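Local structure of HpuA (Kingella denitrificans ATCC 33394, 5EC6) at residues R132-M136 and G282-G286; S135-G139 and F151-T155; E178-R183 and L296-G302; D36-R40 and N68-L72; G244-S248 and V260-L264. The protein is an outer-membrane lipoprotein that serves as a haemoglobin receptor, probably helping the bacterium to draw haem iron from its host. All coordinates share one frame; numbering follows the deposited sequence. Where two conformers were deposited one is given.

Contact 1 (R132-M136 and G282-G286); sequences RLKSM and GEIGG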
# COMPACT_ATOMS: atom_id res chain seq x y z
N ARG A 132 7.50 4.72 2.34
CA ARG A 132 8.48 4.65 1.29
C ARG A 132 8.23 3.45 0.38
O ARG A 132 9.11 2.59 0.18
CB ARG A 132 9.87 4.49 1.89
CG ARG A 132 10.35 5.54 2.87
CD ARG A 132 11.78 5.18 3.34
NE ARG A 132 12.44 6.28 4.05
CZ ARG A 132 12.93 7.37 3.45
NH1 ARG A 132 12.83 7.53 2.13
NH2 ARG A 132 13.51 8.32 4.18
N LEU A 133 7.04 3.36 -0.15
CA LEU A 133 6.67 2.20 -0.93
C LEU A 133 7.25 2.44 -2.29
O LEU A 133 7.30 3.61 -2.71
CB LEU A 133 5.16 2.12 -1.00
CG LEU A 133 4.49 2.00 0.35
CD1 LEU A 133 2.99 2.19 0.19
CD2 LEU A 133 4.74 0.67 0.95
N LYS A 134 7.80 1.39 -2.92
CA LYS A 134 8.33 1.44 -4.29
C LYS A 134 7.63 0.51 -5.25
O LYS A 134 7.75 0.67 -6.45
CB LYS A 134 9.84 1.09 -4.33
CG LYS A 134 10.69 1.86 -3.36
CD LYS A 134 10.89 3.33 -3.70
CE LYS A 134 11.92 3.92 -2.71
NZ LYS A 134 11.51 5.20 -2.04
N SER A 135 6.88 -0.46 -4.75
CA SER A 135 6.26 -1.47 -5.60
C SER A 135 4.73 -1.64 -5.42
O SER A 135 4.13 -2.58 -5.94
CB SER A 135 6.88 -2.84 -5.38
OG SER A 135 8.28 -2.82 -5.69
N MET A 136 4.13 -0.68 -4.75
CA MET A 136 2.68 -0.71 -4.49
C MET A 136 2.21 0.68 -4.18
O MET A 136 3.01 1.58 -3.86
CB MET A 136 2.34 -1.71 -3.35
CG MET A 136 2.98 -1.33 -2.07
SD MET A 136 2.24 -2.21 -0.67
CE MET A 136 0.64 -1.48 -0.64
N GLY A 282 9.04 -7.49 0.09
CA GLY A 282 9.46 -6.39 0.85
C GLY A 282 8.39 -5.33 1.21
O GLY A 282 8.69 -4.42 1.98
N GLU A 283 7.23 -5.45 0.58
CA GLU A 283 6.09 -4.62 0.87
C GLU A 283 4.85 -5.48 1.09
O GLU A 283 4.81 -6.67 0.74
CB GLU A 283 5.90 -3.56 -0.23
CG GLU A 283 7.13 -2.68 -0.29
CD GLU A 283 7.17 -1.70 -1.45
OE1 GLU A 283 6.24 -1.65 -2.24
OE2 GLU A 283 8.19 -0.94 -1.53
N ILE A 284 3.82 -4.87 1.68
CA ILE A 284 2.63 -5.59 2.09
C ILE A 284 1.45 -4.63 1.98
O ILE A 284 1.62 -3.44 2.16
CB ILE A 284 2.76 -6.11 3.57
CG1 ILE A 284 1.64 -7.09 3.92
CG2 ILE A 284 2.78 -4.97 4.58
CD1 ILE A 284 1.94 -7.94 5.12
N GLY A 285 0.30 -5.14 1.63
CA GLY A 285 -0.91 -4.30 1.59
C GLY A 285 -2.18 -5.11 1.54
O GLY A 285 -2.14 -6.31 1.33
N GLY A 286 -3.31 -4.45 1.78
CA GLY A 286 -4.56 -5.12 1.71
C GLY A 286 -5.72 -4.25 2.13
O GLY A 286 -5.58 -3.03 2.26
O HOH W 1 9.81 -2.31 -3.42
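The carboxylate of E283 is held by two consecutive backbone amides of the loop that leads into strand 136-142. K134 N gives the straighter bond, 2.7 Å to E283 OE2 with an N-H...O angle of 171°. S135 N reaches the other oxygen, E283 OE1, at 2.9 Å and is more bent. Both donors come from the syn side, each about 20° out of the carboxylate plane, so the two oxygens are gripped together and the group cannot easily turn. A water bonded to S135 OG at 2.8 Å also donates a weak bond to E283 OE2. Two N-H donors facing a buried carboxylate would probably help to keep it ionised; the ammonium of K134 lies well away, its NZ 7.0 Å from E283 OE2.

The remaining contacts are made without hydrogen bonds. S135 CB lies 3.4 Å from E283 OE1, and L133 CB and CD2 rest more loosely against the same carboxylate. M136 has CG between its backbone N and carbonyl carbon (chi1 62°), which sends the chain across E283 and along the strand: CG sits 3.3 Å from E283 OE1, SD makes a close approach of 3.1 Å to I284 O, and CE lies 3.9 Å from G285 CA.

E283 and I284 are further paired by backbone bonds to F265 and G302. G282 and E283 both face F265 on the neighbouring strand, forming a classic beta bulge at the start of strand 283-289.

Contact 2 (S135-G139 and F151-T155); sequences SMQFG and FAGGT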
# COMPACT_ATOMS: atom_id res chain seq x y z
N SER A 135 6.88 -0.46 -4.75
CA SER A 135 6.26 -1.47 -5.60
C SER A 135 4.73 -1.64 -5.42
O SER A 135 4.13 -2.58 -5.94
CB SER A 135 6.88 -2.84 -5.38
OG SER A 135 8.28 -2.82 -5.69
N MET A 136 4.13 -0.68 -4.75
CA MET A 136 2.68 -0.71 -4.49
C MET A 136 2.21 0.68 -4.18
O MET A 136 3.01 1.58 -3.86
CB MET A 136 2.34 -1.71 -3.35
CG MET A 136 2.98 -1.33 -2.07
SD MET A 136 2.24 -2.21 -0.67
CE MET A 136 0.64 -1.48 -0.64
N GLN A 137 0.88 0.84 -4.14
CA GLN A 137 0.21 2.02 -3.65
C GLN A 137 -1.01 1.56 -2.88
O GLN A 137 -1.50 0.45 -3.09
CB GLN A 137 -0.28 2.92 -4.80
CG GLN A 137 0.52 4.19 -5.03
CD GLN A 137 0.43 5.23 -3.93
OE1 GLN A 137 -0.03 4.98 -2.85
NE2 GLN A 137 0.96 6.40 -4.21
N PHE A 138 -1.47 2.42 -1.98
CA PHE A 138 -2.78 2.20 -1.33
C PHE A 138 -3.46 3.52 -1.15
O PHE A 138 -2.80 4.57 -1.14
CB PHE A 138 -2.66 1.37 -0.02
CG PHE A 138 -2.07 2.10 1.14
CD1 PHE A 138 -0.68 2.32 1.25
CD2 PHE A 138 -2.87 2.58 2.16
CE1 PHE A 138 -0.13 2.95 2.34
CE2 PHE A 138 -2.32 3.28 3.23
CZ PHE A 138 -0.97 3.46 3.32
N GLY A 139 -4.78 3.47 -1.00
CA GLY A 139 -5.56 4.68 -0.95
C GLY A 139 -7.02 4.39 -1.03
O GLY A 139 -7.50 3.33 -0.60
N PHE A 151 -8.37 0.73 -1.57
CA PHE A 151 -7.57 -0.21 -2.34
C PHE A 151 -6.13 -0.26 -1.84
O PHE A 151 -5.60 0.67 -1.23
CB PHE A 151 -7.54 0.14 -3.85
CG PHE A 151 -6.79 1.40 -4.16
CD1 PHE A 151 -7.41 2.63 -4.08
CD2 PHE A 151 -5.45 1.34 -4.53
CE1 PHE A 151 -6.68 3.79 -4.35
CE2 PHE A 151 -4.74 2.49 -4.76
CZ PHE A 151 -5.36 3.70 -4.69
N ALA A 152 -5.52 -1.39 -2.14
CA ALA A 152 -4.05 -1.58 -2.03
C ALA A 152 -3.68 -2.46 -3.22
O ALA A 152 -4.24 -3.52 -3.43
CB ALA A 152 -3.63 -2.25 -0.74
N GLY A 153 -2.77 -1.98 -4.06
CA GLY A 153 -2.39 -2.76 -5.22
C GLY A 153 -0.96 -2.50 -5.67
O GLY A 153 -0.35 -1.50 -5.30
N GLY A 154 -0.43 -3.40 -6.45
CA GLY A 154 1.00 -3.33 -6.82
C GLY A 154 1.49 -4.57 -7.49
O GLY A 154 0.73 -5.41 -7.96
N THR A 155 2.82 -4.62 -7.57
CA THR A 155 3.53 -5.76 -8.16
C THR A 155 3.61 -6.90 -7.13
O THR A 155 4.26 -6.74 -6.13
CB THR A 155 4.95 -5.29 -8.52
OG1 THR A 155 4.88 -4.30 -9.59
CG2 THR A 155 5.81 -6.41 -9.02
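F151 lays one face of its ring over the backbone of G139, the glycine paired with it across the beta hairpin of strands 136-142 and 148-154. G139 N stands 3.7 Å above the ring plane, over its centre, and G139 CA makes a CH-pi contact 4.1 Å from the centroid of the F151 ring. With chi1 at 69° the F151 ring folds back across the partner strand. Y73 stacks with F151, and T41 and A43 of strand 40-43 also touch it.

On the opposite surface of the hairpin are M136, F138 and A152. The methyl of A152 packs 3.8 Å from F138 CB, while the F138 ring leads away from strand 148-154 to I180 and L182 of strand 174-185. M136 brings its CE to 4.3 Å from A152 CB.

The antiparallel strands run 170° apart. Q137 with G153 and G139 with F151 are hydrogen-bonded pairs, each joined by two backbone bonds of 2.9 Å between N and O; M136-G154 and F138-A152 are non-hydrogen-bonded pairs. At M136-G154 the CA atoms come within 3.9 Å of each other. One further bond continues the pairing beyond the strand ends: T155 N donates to S135 O at 2.9 Å, while T155 OG1 is bonded to Q39 NE2.

Contact 3 (E178-R183 and L296-G302); sequences EVIGLR and LNASFGG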
# COMPACT_ATOMS: atom_id res chain seq x y z
N GLU A 178 6.13 -2.53 8.77
CA GLU A 178 5.77 -1.27 9.40
C GLU A 178 4.76 -0.67 8.43
O GLU A 178 5.12 -0.40 7.29
CB GLU A 178 7.03 -0.40 9.51
CG GLU A 178 6.84 0.93 10.25
CD GLU A 178 8.17 1.51 10.73
OE1 GLU A 178 9.13 0.73 11.05
OE2 GLU A 178 8.29 2.77 10.75
N VAL A 179 3.52 -0.46 8.90
CA VAL A 179 2.41 -0.21 7.98
C VAL A 179 1.61 1.05 8.41
O VAL A 179 1.65 1.47 9.59
CB VAL A 179 1.43 -1.41 7.82
CG1 VAL A 179 2.20 -2.68 7.45
CG2 VAL A 179 0.58 -1.67 9.04
N ILE A 180 0.81 1.51 7.48
CA ILE A 180 -0.19 2.55 7.75
C ILE A 180 -1.54 2.07 7.25
O ILE A 180 -1.65 1.48 6.18
CB ILE A 180 0.19 3.85 7.03
CG1 ILE A 180 1.53 4.41 7.55
CG2 ILE A 180 -0.91 4.90 7.18
CD1 ILE A 180 2.18 5.31 6.55
N GLY A 181 -2.56 2.32 8.07
CA GLY A 181 -3.96 2.09 7.71
C GLY A 181 -4.66 3.38 7.35
O GLY A 181 -4.30 4.45 7.89
N LEU A 182 -5.60 3.24 6.43
CA LEU A 182 -6.36 4.37 5.89
C LEU A 182 -7.84 4.03 5.91
O LEU A 182 -8.27 2.97 5.44
CB LEU A 182 -5.90 4.67 4.47
CG LEU A 182 -6.83 5.60 3.66
CD1 LEU A 182 -6.51 6.97 4.16
CD2 LEU A 182 -6.61 5.49 2.15
N ARG A 183 -8.64 4.98 6.42
CA ARG A 183 -10.07 4.93 6.30
C ARG A 183 -10.55 6.29 5.70
O ARG A 183 -9.75 7.23 5.56
CB ARG A 183 -10.74 4.69 7.66
CG ARG A 183 -10.45 3.29 8.35
CD ARG A 183 -11.12 3.23 9.70
NE ARG A 183 -11.45 1.89 10.22
CZ ARG A 183 -11.40 1.53 11.49
NH1 ARG A 183 -10.95 2.37 12.48
NH2 ARG A 183 -11.67 0.27 11.79
N LEU A 296 -16.01 1.81 8.55
CA LEU A 296 -14.90 1.17 9.22
C LEU A 296 -13.91 0.59 8.22
O LEU A 296 -12.80 0.23 8.60
CB LEU A 296 -15.36 0.07 10.17
CG LEU A 296 -16.31 0.51 11.27
CD1 LEU A 296 -16.72 -0.70 12.07
CD2 LEU A 296 -15.66 1.56 12.17
N ASN A 297 -14.32 0.48 6.95
CA ASN A 297 -13.47 -0.23 5.97
C ASN A 297 -12.18 0.52 5.75
O ASN A 297 -12.10 1.75 5.76
CB ASN A 297 -14.19 -0.44 4.64
CG ASN A 297 -15.39 -1.38 4.77
OD1 ASN A 297 -15.61 -1.94 5.83
ND2 ASN A 297 -16.09 -1.62 3.67
N ALA A 298 -11.12 -0.27 5.56
CA ALA A 298 -9.74 0.28 5.53
C ALA A 298 -8.94 -0.34 4.40
O ALA A 298 -9.16 -1.50 4.03
CB ALA A 298 -9.02 -0.02 6.83
N SER A 299 -7.99 0.42 3.89
CA SER A 299 -6.84 -0.15 3.20
C SER A 299 -5.58 0.07 4.00
O SER A 299 -5.53 0.86 4.93
CB SER A 299 -6.71 0.42 1.78
OG SER A 299 -6.54 1.84 1.83
N PHE A 300 -4.52 -0.68 3.68
CA PHE A 300 -3.27 -0.52 4.38
C PHE A 300 -2.11 -0.90 3.47
O PHE A 300 -2.29 -1.65 2.50
CB PHE A 300 -3.22 -1.32 5.70
CG PHE A 300 -3.32 -2.82 5.52
CD1 PHE A 300 -4.56 -3.46 5.53
CD2 PHE A 300 -2.17 -3.59 5.43
CE1 PHE A 300 -4.64 -4.82 5.36
CE2 PHE A 300 -2.27 -4.97 5.24
CZ PHE A 300 -3.49 -5.56 5.22
N GLY A 301 -0.93 -0.35 3.79
CA GLY A 301 0.28 -0.71 3.09
C GLY A 301 1.48 -0.41 3.94
O GLY A 301 1.43 0.42 4.89
N GLY A 302 2.59 -1.05 3.61
CA GLY A 302 3.81 -0.77 4.33
C GLY A 302 4.99 -1.57 3.85
O GLY A 302 4.92 -2.26 2.83
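R183 reaches past the start of strand 298-308 and donates from NE to L296 O at 2.7 Å. Its chain leaves with CG anti to the carbonyl carbon (chi1 -65°) and runs extended to NE, laying CG 3.4 Å from N297 O on the way. L296 O lies in the guanidinium plane, whereas NE stands above the plane of that carbonyl; NH2 adds a weak bond to the same oxygen. L296 runs beside R183 in the same direction and sets CD2 over one face of the guanidinium. F231 makes a cation-pi contact with R183, and D233 O, F231 O and S253 OG take its terminal nitrogens.

Strands 174-185 and 298-308 are antiparallel neighbours in the beta-barrel part of the receptor. Here I180-G301 and L182-S299 are hydrogen-bonded pairs, with L182 N 2.8 Å from S299 O.

L182 has CG anti to the backbone N (chi1 166°), which brings CD2 3.7 Å from S299 OG, a hydroxyl bonded to G139 O. On the other surface F300 CB lies 4.0 Å from G181 CA, and the ring leads away to L212. V179 places CG1 4.0 Å from G302 CA.

Contact 4 (D36-R40 and N68-L72); sequences DREQR and NQEIL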
# COMPACT_ATOMS: atom_id res chain seq x y z
N ASP A 36 5.76 -9.12 -16.94
CA ASP A 36 6.63 -8.47 -16.01
C ASP A 36 5.95 -7.32 -15.23
O ASP A 36 6.41 -6.94 -14.14
CB ASP A 36 7.81 -7.91 -16.83
CG ASP A 36 8.76 -7.08 -16.00
OD1 ASP A 36 9.47 -7.68 -15.16
OD2 ASP A 36 8.80 -5.83 -16.18
N ARG A 37 4.93 -6.72 -15.83
CA ARG A 37 4.33 -5.51 -15.25
C ARG A 37 2.95 -5.78 -14.69
O ARG A 37 2.31 -4.84 -14.24
CB ARG A 37 4.25 -4.36 -16.27
CG ARG A 37 5.62 -3.75 -16.60
CD ARG A 37 6.12 -2.77 -15.58
NE ARG A 37 5.36 -1.54 -15.59
CZ ARG A 37 5.36 -0.66 -14.59
NH1 ARG A 37 6.01 -0.87 -13.44
NH2 ARG A 37 4.63 0.41 -14.72
N GLU A 38 2.50 -7.04 -14.68
CA GLU A 38 1.18 -7.38 -14.16
C GLU A 38 1.01 -6.95 -12.71
O GLU A 38 1.91 -7.10 -11.88
CB GLU A 38 0.92 -8.88 -14.26
CG GLU A 38 0.75 -9.38 -15.69
CD GLU A 38 0.56 -10.88 -15.78
OE1 GLU A 38 0.78 -11.58 -14.75
OE2 GLU A 38 0.21 -11.34 -16.89
N GLN A 39 -0.13 -6.34 -12.44
CA GLN A 39 -0.42 -5.78 -11.12
C GLN A 39 -1.55 -6.63 -10.49
O GLN A 39 -2.33 -7.23 -11.19
CB GLN A 39 -0.86 -4.32 -11.22
CG GLN A 39 0.16 -3.41 -11.87
CD GLN A 39 1.38 -3.25 -11.02
OE1 GLN A 39 1.31 -2.75 -9.91
NE2 GLN A 39 2.49 -3.76 -11.49
N ARG A 40 -1.65 -6.55 -9.18
CA ARG A 40 -2.77 -7.13 -8.45
C ARG A 40 -3.32 -6.06 -7.50
O ARG A 40 -2.53 -5.38 -6.82
CB ARG A 40 -2.27 -8.31 -7.60
CG ARG A 40 -3.32 -8.92 -6.67
CD ARG A 40 -2.66 -9.81 -5.64
NE ARG A 40 -2.13 -11.04 -6.18
CZ ARG A 40 -1.29 -11.83 -5.50
NH1 ARG A 40 -0.83 -11.48 -4.27
NH2 ARG A 40 -0.89 -12.95 -6.06
N ASN A 68 7.90 6.45 -21.06
CA ASN A 68 8.19 5.86 -19.76
C ASN A 68 7.03 4.95 -19.36
O ASN A 68 5.93 5.18 -19.76
CB ASN A 68 8.35 6.96 -18.72
CG ASN A 68 9.68 7.66 -18.88
OD1 ASN A 68 10.72 7.05 -18.63
ND2 ASN A 68 9.67 8.89 -19.42
N GLN A 69 7.35 3.98 -18.52
CA GLN A 69 6.34 3.14 -17.83
C GLN A 69 5.71 3.89 -16.70
O GLN A 69 6.41 4.59 -15.92
CB GLN A 69 7.01 1.88 -17.33
CG GLN A 69 7.46 0.96 -18.42
CD GLN A 69 8.09 -0.33 -17.88
OE1 GLN A 69 8.75 -0.35 -16.80
NE2 GLN A 69 7.85 -1.40 -18.59
N GLU A 70 4.37 3.78 -16.57
CA GLU A 70 3.66 4.44 -15.51
C GLU A 70 2.59 3.46 -14.99
O GLU A 70 2.24 2.50 -15.68
CB GLU A 70 2.98 5.73 -15.95
CG GLU A 70 4.00 6.78 -16.40
CD GLU A 70 3.41 8.14 -16.67
OE1 GLU A 70 2.35 8.49 -16.12
OE2 GLU A 70 4.09 8.91 -17.41
N ILE A 71 2.10 3.74 -13.79
CA ILE A 71 0.89 3.09 -13.27
C ILE A 71 -0.17 4.14 -13.08
O ILE A 71 0.11 5.19 -12.49
CB ILE A 71 1.14 2.47 -11.87
CG1 ILE A 71 2.26 1.42 -11.89
CG2 ILE A 71 -0.19 1.91 -11.32
CD1 ILE A 71 1.88 0.10 -12.50
N LEU A 72 -1.38 3.88 -13.59
CA LEU A 72 -2.54 4.71 -13.36
C LEU A 72 -3.53 3.94 -12.47
O LEU A 72 -3.53 2.71 -12.49
CB LEU A 72 -3.23 5.07 -14.68
CG LEU A 72 -2.37 5.76 -15.74
CD1 LEU A 72 -3.15 5.98 -17.05
CD2 LEU A 72 -1.85 7.04 -15.16
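The guanidinium of R37 and the side-chain amide of Q69 are stacked, their planes 19° apart. Q69 OE1 lies over one face of the guanidinium, 3.7 Å above its plane and offset toward the rim. The backbone carbonyl of E70 stands at the edge, where R37 NH2 gives E70 O a weak hydrogen bond of 3.3 Å with an N-H...O angle of only 120°. I71 CD1 comes obliquely to the same nitrogen, 3.5 Å from R37 NH2.

R37 reaches strand 65-74 on a folded chain: successive bends at chi2 and chi3 carry the methylenes past the end of Q69. R37 CD is thereby 3.7 Å from Q69 NE2. Q69 itself is extended beyond CG, and its CB passes 3.8 Å from R37 NH2. D32 touches both R37 and Q69.

The second amide belongs to Q39. Bent at chi2, it turns back to its own loop and donates from NE2 to R37 O at 3.0 Å, almost straight; the acceptor is in the Q39 amide plane, although NE2 stands well above the plane of the R37 carbonyl. Q39 and I71 reach toward each other from opposite directions, I71 CD1 ending 3.7 Å from Q39 CD.

Here the loop before strand 40-43 meets the small antiparallel sheet of strands 29-31, 48-57, 65-74 and 80-81, at the protein surface. With one weak hydrogen bond between the segments, attachment rests mainly on the stacked planes and on van der Waals contact of the I71 methyl with the R37 guanidinium and the Q39 amide, while the straighter Q39 bond braces the loop internally.

Contact 5 (G244-S248 and V260-L264); sequences GNQFS and VSGGL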
# COMPACT_ATOMS: atom_id res chain seq x y z
N GLY A 244 1.16 -18.68 0.02
CA GLY A 244 1.98 -18.08 -1.03
C GLY A 244 2.20 -16.60 -0.76
O GLY A 244 2.66 -16.23 0.29
N ASN A 245 1.84 -15.75 -1.72
CA ASN A 245 1.99 -14.30 -1.54
C ASN A 245 0.66 -13.59 -1.20
O ASN A 245 0.52 -12.38 -1.41
CB ASN A 245 2.59 -13.63 -2.80
CG ASN A 245 1.78 -13.89 -4.06
OD1 ASN A 245 0.62 -14.27 -4.01
ND2 ASN A 245 2.39 -13.62 -5.22
N GLN A 246 -0.33 -14.34 -0.71
CA GLN A 246 -1.66 -13.81 -0.42
C GLN A 246 -2.05 -14.18 1.00
O GLN A 246 -1.59 -15.20 1.56
CB GLN A 246 -2.72 -14.33 -1.41
CG GLN A 246 -2.65 -13.67 -2.77
CD GLN A 246 -3.99 -13.73 -3.52
OE1 GLN A 246 -5.06 -13.27 -3.04
NE2 GLN A 246 -3.94 -14.32 -4.70
N PHE A 247 -2.95 -13.38 1.58
CA PHE A 247 -3.48 -13.74 2.88
C PHE A 247 -4.93 -13.31 3.03
O PHE A 247 -5.42 -12.44 2.33
CB PHE A 247 -2.57 -13.19 4.01
CG PHE A 247 -2.37 -11.71 3.94
CD1 PHE A 247 -3.36 -10.85 4.41
CD2 PHE A 247 -1.18 -11.19 3.49
CE1 PHE A 247 -3.17 -9.47 4.40
CE2 PHE A 247 -0.96 -9.79 3.46
CZ PHE A 247 -1.96 -8.95 3.91
N SER A 248 -5.65 -13.96 3.94
CA SER A 248 -7.03 -13.59 4.18
C SER A 248 -7.45 -14.14 5.55
O SER A 248 -6.87 -15.10 6.06
CB SER A 248 -7.95 -14.19 3.12
OG SER A 248 -7.91 -15.57 3.24
N VAL A 260 -10.26 -9.58 6.24
CA VAL A 260 -8.93 -9.13 5.79
C VAL A 260 -8.63 -9.85 4.45
O VAL A 260 -8.85 -11.07 4.32
CB VAL A 260 -7.86 -9.48 6.79
CG1 VAL A 260 -6.49 -9.08 6.28
CG2 VAL A 260 -8.20 -8.85 8.18
N SER A 261 -8.19 -9.08 3.46
CA SER A 261 -7.73 -9.63 2.20
C SER A 261 -6.52 -8.83 1.78
O SER A 261 -6.58 -7.62 1.70
CB SER A 261 -8.81 -9.49 1.13
OG SER A 261 -8.38 -10.18 -0.02
N GLY A 262 -5.42 -9.51 1.51
CA GLY A 262 -4.23 -8.80 1.10
C GLY A 262 -3.13 -9.68 0.58
O GLY A 262 -3.35 -10.84 0.31
N GLY A 263 -1.97 -9.09 0.40
CA GLY A 263 -0.85 -9.82 -0.15
C GLY A 263 0.46 -9.20 0.06
O GLY A 263 0.59 -8.08 0.62
N LEU A 264 1.49 -9.94 -0.32
CA LEU A 264 2.86 -9.46 -0.29
C LEU A 264 3.22 -8.93 -1.68
O LEU A 264 2.82 -9.56 -2.69
CB LEU A 264 3.79 -10.58 0.10
CG LEU A 264 3.47 -11.25 1.47
CD1 LEU A 264 4.41 -12.39 1.76
CD2 LEU A 264 3.62 -10.20 2.56
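The ring of F247 lies flat over the backbone of G262 and G263. G262 C is 3.5 Å above the ring plane, over its centre, and G262 CA makes a CH-pi contact 3.8 Å from the ring centroid of F247. The G263 amide joins the same face, its N 3.3 Å from F247 CE2. V260 meets the ring edge in plane, with CG1 3.8 Å from F247 CE1. A chi1 of 57° tips the F247 ring over strand 256-265.

Backbone bonds set these groups in register. F247 and G262 form a hydrogen-bonded pair, with F247 N to G262 O at 2.9 Å and G262 N to F247 O at 3.0 Å. Strands 246-253 and 256-265 make an antiparallel beta hairpin, their directions 162° apart here. On the surface away from the ring, Q246-G263 and S248-S261 are non-hydrogen-bonded pairs. Between the strands S248 CA makes a CA-H...O contact of 3.1 Å with V260 O.

N245, just before strand 246-253, accepts a bond from L264 N at its backbone O, 2.8 Å long. The side chain of N245 is fixed from outside the hairpin: its ND2 bonds A157 O and its OD1 accepts from R40 NH2. Further out, V240 and V242 of strand 235-243 touch F247, as does I284 of strand 283-289. I284 also packs on L264, and G263 is hydrogen-bonded through its backbone to G285.

From the N terminus, contact 4 closes first, tying the loop before strand 40-43 to strand 65-74 of the small sheet. Contact 2 then closes the short hairpin 136-142/148-154; Q39 and R40 of contact 4 bond T155 and G154 there. Contact 1 opens on the same stretch, sharing S135 and M136, but closes only at 282-286. It crosses contact 3, which opens at 178-183 within that loop and closes beyond it at 296-302. The hairpin of contact 5 nests inside both. Strand 283-289 lies between strands 256-265 and 298-308, linking contacts 5, 1 and 3, while R40 of contact 4 reaches N245 of contact 5.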